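Local atomic coordinates of minor capsid protein VP1 (Human bocavirus 3, PDB entry 5US7), a protein that self-assembles in sixty copies into the T=1 icosahedral capsid, its longest form carrying an N-terminal region that resembles phospholipase A2. Residues 96-101 against 184-189; 447-452 against 466-471. All blocks are in the same frame, centred on the assembly; numbering follows the deposited sequence.

Contact 1 (96-101 against 184-189); sequences SYFNFN and QTWYLF
Trp186 meets both Phe98 and Phe100, the three rings forming a triangular aromatic cluster built on edge-to-face geometry. Phe98 turns its edge to the face of the indole in an offset T-shape, with planes at 69°. The indole in turn presents its own edge to the face of Phe100, planes at 78°. In both pairs the centroid of the tryptophan six-membered ring lies 5.8 Å from that of the phenylalanine. Trp186 CG stands anti to the backbone N (chi1 174°), which carries the indole across to the 96-101 segment.

The aliphatic part belongs to Leu188. CD1 makes a CH-pi contact over the Phe98 face, 4.1 Å from the ring centroid, while CD2 touches Phe98 CD1 (3.6 Å) and also sits 3.8 Å above the Trp186 ring.

Polar bonding across the segments is slight: Tyr97 N donates a weak hydrogen bond to Phe189 O (3.4 Å), and Ser96 CA approaches the same oxygen at 3.3 Å. The contact packs strand 96-98, paired with 445-449 in the jelly-roll sheet, against strand 185-190, which runs beside 54-65. The chemistry implies cohesion by buried ring and methyl packing, with the Asp176 carboxylate bonding Asn99 ND2 and, weakly, Tyr97 OH, and its backbone O weakly receiving Trp186 NE1.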
loop_
_atom_site.group_PDB
_atom_site.type_symbol
_atom_site.label_atom_id
_atom_site.label_comp_id
_atom_site.label_asym_id
_atom_site.label_seq_id
_atom_site.Cartn_x
_atom_site.Cartn_y
_atom_site.Cartn_z
ATOM N N SER A 96 13.737 -9.702 102.789
ATOM C CA SER A 96 14.640 -10.835 102.762
ATOM C C SER A 96 15.272 -10.882 101.384
ATOM O O SER A 96 14.795 -10.239 100.450
ATOM C CB SER A 96 13.908 -12.143 103.042
ATOM O OG SER A 96 13.333 -12.143 104.330
ATOM N N TYR A 97 16.356 -11.633 101.247
ATOM C CA TYR A 97 17.075 -11.621 99.985
ATOM C C TYR A 97 17.632 -13.000 99.674
ATOM O O TYR A 97 17.829 -13.832 100.559
ATOM C CB TYR A 97 18.188 -10.573 100.006
ATOM C CG TYR A 97 19.260 -10.843 101.015
ATOM C CD1 TYR A 97 20.414 -11.502 100.656
ATOM C CD2 TYR A 97 19.107 -10.464 102.330
ATOM C CE1 TYR A 97 21.385 -11.758 101.566
ATOM C CE2 TYR A 97 20.076 -10.720 103.249
ATOM C CZ TYR A 97 21.214 -11.368 102.861
ATOM O OH TYR A 97 22.195 -11.627 103.781
ATOM N N PHE A 98 17.869 -13.228 98.389
ATOM C CA PHE A 98 18.472 -14.451 97.889
ATOM C C PHE A 98 19.964 -14.230 97.718
ATOM O O PHE A 98 20.378 -13.249 97.095
ATOM C CB PHE A 98 17.871 -14.847 96.543
ATOM C CG PHE A 98 16.398 -15.063 96.565
ATOM C CD1 PHE A 98 15.865 -16.268 96.958
ATOM C CD2 PHE A 98 15.543 -14.067 96.158
ATOM C CE1 PHE A 98 14.514 -16.463 96.964
ATOM C CE2 PHE A 98 14.189 -14.261 96.161
ATOM C CZ PHE A 98 13.676 -15.463 96.563
ATOM N N ASN A 99 20.768 -15.145 98.242
ATOM C CA ASN A 99 22.219 -15.078 98.114
ATOM C C ASN A 99 22.698 -16.311 97.364
ATOM O O ASN A 99 22.693 -17.415 97.911
ATOM C CB ASN A 99 22.875 -14.980 99.484
ATOM C CG ASN A 99 24.344 -14.685 99.397
ATOM O OD1 ASN A 99 24.807 -14.079 98.437
ATOM N ND2 ASN A 99 25.091 -15.098 100.407
ATOM N N PHE A 100 23.133 -16.116 96.125
ATOM C CA PHE A 100 23.585 -17.200 95.268
ATOM C C PHE A 100 25.089 -17.385 95.281
ATOM O O PHE A 100 25.607 -18.164 94.481
ATOM C CB PHE A 100 23.117 -16.980 93.837
ATOM C CG PHE A 100 21.644 -17.010 93.685
ATOM C CD1 PHE A 100 20.974 -18.209 93.637
ATOM C CD2 PHE A 100 20.926 -15.846 93.576
ATOM C CE1 PHE A 100 19.617 -18.244 93.497
ATOM C CE2 PHE A 100 19.570 -15.876 93.432
ATOM C CZ PHE A 100 18.914 -17.077 93.393
ATOM N N ASN A 101 25.806 -16.681 96.143
ATOM C CA ASN A 101 27.251 -16.562 95.997
ATOM C C ASN A 101 27.922 -17.676 96.785
ATOM O O ASN A 101 28.117 -17.567 97.994
ATOM C CB ASN A 101 27.683 -15.190 96.489
ATOM C CG ASN A 101 29.111 -14.896 96.208
ATOM O OD1 ASN A 101 29.667 -15.381 95.241
ATOM N ND2 ASN A 101 29.721 -14.082 97.050
ATOM N N GLN A 184 16.614 -29.590 100.055
ATOM C CA GLN A 184 16.640 -28.852 101.305
ATOM C C GLN A 184 15.915 -27.535 101.102
ATOM O O GLN A 184 16.193 -26.809 100.145
ATOM C CB GLN A 184 18.074 -28.586 101.759
ATOM C CG GLN A 184 18.879 -29.815 102.114
ATOM C CD GLN A 184 18.384 -30.505 103.365
ATOM O OE1 GLN A 184 17.638 -31.476 103.294
ATOM N NE2 GLN A 184 18.818 -30.021 104.520
ATOM N N THR A 185 14.977 -27.235 101.987
ATOM C CA THR A 185 14.316 -25.946 101.930
ATOM C C THR A 185 15.307 -24.841 102.253
ATOM O O THR A 185 16.253 -25.031 103.017
ATOM C CB THR A 185 13.147 -25.905 102.901
ATOM O OG1 THR A 185 12.516 -24.623 102.836
ATOM C CG2 THR A 185 13.618 -26.190 104.307
ATOM N N TRP A 186 15.098 -23.677 101.652
ATOM C CA TRP A 186 16.023 -22.569 101.829
ATOM C C TRP A 186 15.336 -21.414 102.535
ATOM O O TRP A 186 14.453 -20.764 101.977
ATOM C CB TRP A 186 16.640 -22.168 100.499
ATOM C CG TRP A 186 17.477 -20.978 100.568
ATOM C CD1 TRP A 186 18.185 -20.546 101.634
ATOM C CD2 TRP A 186 18.000 -20.263 99.451
ATOM N NE1 TRP A 186 18.950 -19.471 101.301
ATOM C CE2 TRP A 186 18.879 -19.296 99.950
ATOM C CE3 TRP A 186 17.758 -20.303 98.081
ATOM C CZ2 TRP A 186 19.515 -18.383 99.136
ATOM C CZ3 TRP A 186 18.383 -19.384 97.272
ATOM C CH2 TRP A 186 19.258 -18.443 97.804
ATOM N N TYR A 187 15.779 -21.158 103.755
ATOM C CA TYR A 187 15.237 -20.114 104.598
ATOM C C TYR A 187 16.000 -18.831 104.329
ATOM O O TYR A 187 17.193 -18.738 104.623
ATOM C CB TYR A 187 15.376 -20.530 106.055
ATOM C CG TYR A 187 14.632 -21.794 106.384
ATOM C CD1 TYR A 187 13.304 -21.940 106.051
ATOM C CD2 TYR A 187 15.275 -22.863 106.975
ATOM C CE1 TYR A 187 12.622 -23.095 106.344
ATOM C CE2 TYR A 187 14.601 -24.027 107.265
ATOM C CZ TYR A 187 13.271 -24.137 106.947
ATOM O OH TYR A 187 12.584 -25.296 107.230
ATOM N N LEU A 188 15.316 -17.845 103.772
ATOM C CA LEU A 188 15.976 -16.603 103.452
ATOM C C LEU A 188 16.256 -15.833 104.735
ATOM O O LEU A 188 15.663 -16.091 105.782
ATOM C CB LEU A 188 15.118 -15.793 102.501
ATOM C CG LEU A 188 14.701 -16.569 101.258
ATOM C CD1 LEU A 188 13.824 -15.675 100.430
ATOM C CD2 LEU A 188 15.853 -17.087 100.459
ATOM N N PHE A 189 17.194 -14.902 104.653
ATOM C CA PHE A 189 17.628 -14.125 105.800
ATOM C C PHE A 189 17.241 -12.670 105.640
ATOM O O PHE A 189 17.045 -12.170 104.531
ATOM C CB PHE A 189 19.134 -14.253 106.016
ATOM C CG PHE A 189 19.524 -15.522 106.695
ATOM C CD1 PHE A 189 19.823 -15.537 108.040
ATOM C CD2 PHE A 189 19.456 -16.717 106.023
ATOM C CE1 PHE A 189 20.152 -16.718 108.668
ATOM C CE2 PHE A 189 19.784 -17.896 106.638
ATOM C CZ PHE A 189 20.123 -17.901 107.964
#

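Contact 2 (447-452 against 466-471); sequences IKMAKI and IYCTGQ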
loop_
_atom_site.group_PDB
_atom_site.type_symbol
_atom_site.label_atom_id
_atom_site.label_comp_id
_atom_site.label_asym_id
_atom_site.label_seq_id
_atom_site.Cartn_x
_atom_site.Cartn_y
_atom_site.Cartn_z
ATOM N N ILE A 447 12.942 -9.796 98.569
ATOM C CA ILE A 447 11.589 -10.320 98.623
ATOM C C ILE A 447 11.047 -10.098 100.021
ATOM O O ILE A 447 11.778 -10.200 101.005
ATOM C CB ILE A 447 11.572 -11.806 98.219
ATOM C CG1 ILE A 447 10.158 -12.351 98.206
ATOM C CG2 ILE A 447 12.445 -12.621 99.130
ATOM C CD1 ILE A 447 10.063 -13.690 97.564
ATOM N N LYS A 448 9.764 -9.767 100.109
ATOM C CA LYS A 448 9.109 -9.718 101.400
ATOM C C LYS A 448 7.633 -10.002 101.211
ATOM O O LYS A 448 7.106 -9.949 100.102
ATOM C CB LYS A 448 9.255 -8.373 102.094
ATOM C CG LYS A 448 8.407 -7.306 101.496
ATOM C CD LYS A 448 8.480 -6.078 102.334
ATOM C CE LYS A 448 7.602 -5.006 101.780
ATOM N NZ LYS A 448 7.667 -3.796 102.629
ATOM N N MET A 449 6.970 -10.295 102.319
ATOM C CA MET A 449 5.538 -10.525 102.305
ATOM C C MET A 449 4.793 -9.207 102.262
ATOM O O MET A 449 5.006 -8.339 103.112
ATOM C CB MET A 449 5.114 -11.324 103.532
ATOM C CG MET A 449 5.681 -12.708 103.582
ATOM S SD MET A 449 5.145 -13.621 102.146
ATOM C CE MET A 449 6.617 -13.499 101.134
ATOM N N ALA A 450 3.923 -9.059 101.271
ATOM C CA ALA A 450 3.032 -7.913 101.235
ATOM C C ALA A 450 2.265 -7.822 102.542
ATOM O O ALA A 450 1.723 -8.814 103.027
ATOM C CB ALA A 450 2.067 -8.034 100.060
ATOM N N LYS A 451 2.248 -6.635 103.128
ATOM C CA LYS A 451 1.606 -6.455 104.418
ATOM C C LYS A 451 0.099 -6.440 104.233
ATOM O O LYS A 451 -0.429 -5.637 103.461
ATOM C CB LYS A 451 2.070 -5.165 105.078
ATOM C CG LYS A 451 1.456 -4.961 106.430
ATOM C CD LYS A 451 1.958 -3.706 107.086
ATOM C CE LYS A 451 1.292 -3.516 108.426
ATOM N NZ LYS A 451 1.755 -2.281 109.111
ATOM N N ILE A 452 -0.590 -7.332 104.931
ATOM C CA ILE A 452 -2.044 -7.315 105.001
ATOM C C ILE A 452 -2.419 -6.815 106.391
ATOM O O ILE A 452 -2.237 -7.542 107.377
ATOM C CB ILE A 452 -2.645 -8.697 104.726
ATOM C CG1 ILE A 452 -2.389 -9.107 103.285
ATOM C CG2 ILE A 452 -4.127 -8.694 105.010
ATOM C CD1 ILE A 452 -1.262 -10.065 103.127
ATOM N N ILE A 466 1.303 -14.147 107.736
ATOM C CA ILE A 466 1.398 -15.012 106.567
ATOM C C ILE A 466 2.861 -15.349 106.321
ATOM O O ILE A 466 3.768 -14.761 106.909
ATOM C CB ILE A 466 0.817 -14.364 105.299
ATOM C CG1 ILE A 466 1.602 -13.105 104.970
ATOM C CG2 ILE A 466 -0.641 -14.047 105.469
ATOM C CD1 ILE A 466 1.262 -12.520 103.646
ATOM N N TYR A 467 3.082 -16.318 105.442
ATOM C CA TYR A 467 4.394 -16.549 104.872
ATOM C C TYR A 467 4.198 -17.006 103.441
ATOM O O TYR A 467 3.075 -17.226 102.993
ATOM C CB TYR A 467 5.190 -17.579 105.672
ATOM C CG TYR A 467 4.747 -19.006 105.497
ATOM C CD1 TYR A 467 5.365 -19.828 104.581
ATOM C CD2 TYR A 467 3.715 -19.530 106.241
ATOM C CE1 TYR A 467 4.975 -21.124 104.420
ATOM C CE2 TYR A 467 3.318 -20.825 106.084
ATOM C CZ TYR A 467 3.952 -21.617 105.170
ATOM O OH TYR A 467 3.564 -22.920 105.003
ATOM N N CYS A 468 5.296 -17.181 102.727
ATOM C CA CYS A 468 5.249 -17.648 101.356
ATOM C C CYS A 468 6.277 -18.734 101.150
ATOM O O CYS A 468 7.212 -18.895 101.930
ATOM C CB CYS A 468 5.503 -16.542 100.350
ATOM S SG CYS A 468 5.548 -17.090 98.646
ATOM N N THR A 469 6.073 -19.479 100.078
ATOM C CA THR A 469 6.929 -20.582 99.698
ATOM C C THR A 469 6.907 -20.634 98.188
ATOM O O THR A 469 5.864 -20.415 97.576
ATOM C CB THR A 469 6.434 -21.894 100.301
ATOM O OG1 THR A 469 6.397 -21.773 101.723
ATOM C CG2 THR A 469 7.351 -23.021 99.948
ATOM N N GLY A 470 8.047 -20.918 97.591
ATOM C CA GLY A 470 8.126 -20.903 96.155
ATOM C C GLY A 470 9.347 -21.656 95.712
ATOM O O GLY A 470 9.984 -22.355 96.497
ATOM N N GLN A 471 9.671 -21.506 94.436
ATOM C CA GLN A 471 10.804 -22.198 93.849
ATOM C C GLN A 471 11.639 -21.199 93.074
ATOM O O GLN A 471 11.122 -20.517 92.189
ATOM C CB GLN A 471 10.330 -23.327 92.945
ATOM C CG GLN A 471 9.540 -24.357 93.692
ATOM C CD GLN A 471 9.005 -25.433 92.806
ATOM O OE1 GLN A 471 8.926 -25.271 91.595
ATOM N NE2 GLN A 471 8.591 -26.534 93.408
#
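The flat group met by Met449 is a peptide unit: the plane joining Tyr467 to Cys468 has the thioether sulfur over one of its faces, with Met449 SD 3.6 Å from Cys468 N and 3.7 Å from Tyr467 C. The Tyr467 ring takes no such place. Its CB leaves the strand away from 447-452, and the side chain packs on Pro455 of a neighbouring subunit, its hydroxyl weakly hydrogen-bonded to Pro453 O of that subunit.

The remaining evidence is apolar. Met449 is folded rather than extended, bent at chi2 (-60°) and again at chi3, and this bend lays SD and CE along Cys468 instead of driving the chain straight past it. SD lies 3.4 Å from Cys468 CB, and the terminal methyl touches that same carbon. Nearer the backbone, Met449 CB is 4.0 Å from Ile466 CD1. That methyl is shared: it also meets Ile452 CD1 at 3.6 Å, the two isoleucine side chains crossing at about a right angle, and it lies 3.8 Å from Ala450 O. Val65 and Val156 extend the apolar surroundings of Met449, and Leu134 and Ile136 those of Cys468.

The strand axes approach to 7.5 Å at 138°, and their backbone hydrogen bonds go to other strands: Lys448 pairs with His157, Cys468 with Val65 and Tyr467 with Lys137. This is face-to-face packing of two sheet layers, with side chains filling the interface. Strand order and family identify the layers as the CHEF and BIDG sheets of the parvovirus jelly roll, with 445-449 as strand H and 466-482 as strand I, so the contact joins the two sheets at the base of the HI loop.

How the contacts relate
From the N terminus, contact 1 comes first: 184-189 returns to 96-101 and closes a loop of 82 residues containing both helices and strands. Only much later does contact 2 close its own loop, the 13 residues between 452 and 466. The two are therefore in series, neither nesting nor crossing. Their centres are 13 Å apart, and Ile447 bridges them: Ser96 O and Ile447 N, at 2.7 Å, probably form a hydrogen bond, while Ile447 CG2 packs on Leu188 CD1. Strands 96-98 and 445-449 are thus sheet neighbours, and together the contacts link 185-190 through them to strand 466-482. Both also touch the same neighbouring subunit.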